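Hypothetical sugar ABC-transporter sugar binding protein (Arthrobacter globiformis, PDB 7BVT) binds cyclic alpha-maltosyl-1,6-maltose outside the cell and probably delivers it to an ABC transporter for uptake. Local coordinates at residues A[163-168]-A[205-210]. Sequence-based numbering, arbitrary orientation.
Sequences TTWDEL and LWQAGG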
loop_
_atom_site.group_PDB
_atom_site.type_symbol
_atom_site.label_atom_id
_atom_site.label_comp_id
_atom_site.label_asym_id
_atom_site.label_seq_id
_atom_site.Cartn_x
_atom_site.Cartn_y
_atom_site.Cartn_z
ATOM N N THR A 163 8.046 -9.409 17.901
ATOM C CA THR A 163 6.594 -9.570 17.650
ATOM C C THR A 163 5.830 -8.383 18.234
ATOM O O THR A 163 4.710 -8.196 17.770
ATOM C CB THR A 163 6.027 -10.883 18.178
ATOM O OG1 THR A 163 6.093 -10.848 19.597
ATOM C CG2 THR A 163 6.787 -12.061 17.625
ATOM N N THR A 164 6.423 -7.644 19.167
ATOM C CA THR A 164 5.813 -6.480 19.803
ATOM C C THR A 164 6.694 -5.229 19.634
ATOM O O THR A 164 7.876 -5.340 19.380
ATOM C CB THR A 164 5.527 -6.728 21.287
ATOM O OG1 THR A 164 6.783 -6.792 21.974
ATOM C CG2 THR A 164 4.729 -7.984 21.520
ATOM N N TRP A 165 6.127 -4.055 19.892
ATOM C CA TRP A 165 6.924 -2.795 19.919
ATOM C C TRP A 165 8.032 -2.899 20.966
ATOM O O TRP A 165 9.127 -2.507 20.695
ATOM C CB TRP A 165 6.019 -1.625 20.217
ATOM C CG TRP A 165 5.067 -1.293 19.108
ATOM C CD1 TRP A 165 4.870 -1.959 17.926
ATOM C CD2 TRP A 165 4.189 -0.161 19.092
ATOM N NE1 TRP A 165 3.928 -1.297 17.183
ATOM C CE2 TRP A 165 3.507 -0.198 17.868
ATOM C CE3 TRP A 165 3.976 0.918 19.946
ATOM C CZ2 TRP A 165 2.556 0.769 17.513
ATOM C CZ3 TRP A 165 3.058 1.888 19.582
ATOM C CH2 TRP A 165 2.355 1.807 18.390
ATOM N N ASP A 166 7.708 -3.472 22.115
ATOM C CA ASP A 166 8.713 -3.575 23.193
ATOM C C ASP A 166 9.842 -4.511 22.767
ATOM O O ASP A 166 10.974 -4.210 23.034
ATOM C CB ASP A 166 8.032 -4.036 24.485
ATOM C CG ASP A 166 7.463 -2.886 25.293
ATOM O OD1 ASP A 166 7.629 -1.742 24.889
ATOM O OD2 ASP A 166 6.776 -3.167 26.269
ATOM N N GLU A 167 9.535 -5.612 22.117
ATOM C CA GLU A 167 10.553 -6.532 21.600
ATOM C C GLU A 167 11.419 -5.830 20.569
ATOM O O GLU A 167 12.583 -6.050 20.508
ATOM C CB GLU A 167 9.915 -7.796 21.042
ATOM C CG GLU A 167 9.389 -8.695 22.139
ATOM C CD GLU A 167 8.676 -9.934 21.694
ATOM O OE1 GLU A 167 8.730 -10.251 20.490
ATOM O OE2 GLU A 167 8.047 -10.571 22.533
ATOM N N LEU A 168 10.828 -5.012 19.693
ATOM C CA LEU A 168 11.590 -4.338 18.642
ATOM C C LEU A 168 12.510 -3.337 19.316
ATOM O O LEU A 168 13.650 -3.229 18.897
ATOM C CB LEU A 168 10.641 -3.707 17.617
ATOM C CG LEU A 168 11.282 -2.868 16.516
ATOM C CD1 LEU A 168 10.338 -2.720 15.307
ATOM C CD2 LEU A 168 11.629 -1.489 17.024
ATOM N N LEU A 205 -0.124 3.770 14.081
ATOM C CA LEU A 205 -1.330 4.457 14.579
ATOM C C LEU A 205 -2.473 3.419 14.644
ATOM O O LEU A 205 -3.163 3.293 15.655
ATOM C CB LEU A 205 -1.633 5.628 13.641
ATOM C CG LEU A 205 -2.976 6.317 13.881
ATOM C CD1 LEU A 205 -2.974 7.099 15.195
ATOM C CD2 LEU A 205 -3.289 7.220 12.711
ATOM N N TRP A 206 -2.709 2.666 13.584
ATOM C CA TRP A 206 -3.779 1.642 13.565
ATOM C C TRP A 206 -3.512 0.495 14.550
ATOM O O TRP A 206 -4.486 0.063 15.239
ATOM C CB TRP A 206 -3.954 1.116 12.160
ATOM C CG TRP A 206 -4.568 2.081 11.209
ATOM C CD1 TRP A 206 -5.573 2.977 11.433
ATOM C CD2 TRP A 206 -4.181 2.235 9.838
ATOM N NE1 TRP A 206 -5.845 3.690 10.278
ATOM C CE2 TRP A 206 -4.979 3.272 9.289
ATOM C CE3 TRP A 206 -3.184 1.645 9.044
ATOM C CZ2 TRP A 206 -4.857 3.667 7.971
ATOM C CZ3 TRP A 206 -3.102 2.021 7.724
ATOM C CH2 TRP A 206 -3.917 3.017 7.203
ATOM N N GLN A 207 -2.261 0.067 14.703
ATOM C CA GLN A 207 -1.944 -1.010 15.648
ATOM C C GLN A 207 -2.257 -0.549 17.076
ATOM O O GLN A 207 -2.655 -1.380 17.872
ATOM C CB GLN A 207 -0.450 -1.335 15.586
ATOM C CG GLN A 207 -0.052 -2.016 14.291
ATOM C CD GLN A 207 1.436 -2.197 14.233
ATOM O OE1 GLN A 207 2.170 -1.388 14.808
ATOM N NE2 GLN A 207 1.908 -3.287 13.611
ATOM N N ALA A 208 -2.101 0.735 17.398
ATOM C CA ALA A 208 -2.404 1.285 18.740
ATOM C C ALA A 208 -3.929 1.445 18.937
ATOM O O ALA A 208 -4.355 1.798 20.060
ATOM C CB ALA A 208 -1.692 2.591 18.940
ATOM N N GLY A 209 -4.746 1.191 17.915
ATOM C CA GLY A 209 -6.211 1.337 18.026
ATOM C C GLY A 209 -6.656 2.707 17.589
ATOM O O GLY A 209 -7.815 3.056 17.829
ATOM N N GLY A 210 -5.756 3.457 16.937
ATOM C CA GLY A 210 -5.999 4.845 16.502
ATOM C C GLY A 210 -6.671 4.919 15.148
ATOM O O GLY A 210 -6.817 3.893 14.480
#
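Trp165, in the first turn of helix 165-179, reaches across to Gln207 and Ala208 near the C-terminal end of helix 195-207. Its NE1 donates to Gln207 OE1 at 3.0 Å. The oxygen lies at the edge of the indole, almost in the ring plane. The donor stands above the carbonyl plane, and ring and amide planes are 46° apart. The bond is moderately bent (148° at the hydrogen). CG of Gln207 is anti to its carbonyl carbon (chi1 -70°), and the chain runs extended, which carries the amide to the indole edge. Asn204 ND2 also donates to OE1, so this buried oxygen has two donors. The buried side is completed by Trp165 CH2, 4.2 Å from Ala208 CB, and by Tyr233 of helix 225-239, which stacks on the indole. An alanine in place of Trp165 would probably cost Gln207 OE1 its indole donor and open a gap beside Ala208 and Tyr233.

The other side of the helix start is exposed. There Thr164 caps the helix, its OG1 accepting from Glu167 N. Glu167 OE1 takes both Thr163 N and Thr163 OG1 from one face of its carboxylate. Helix 195-207 carries pocket residues Glu195, Gly196, Trp199 and Asn200 in its first half. The contact joins its far end to helix 165-179 through one buried N-H...O bond, which probably sets how indole and amide face each other.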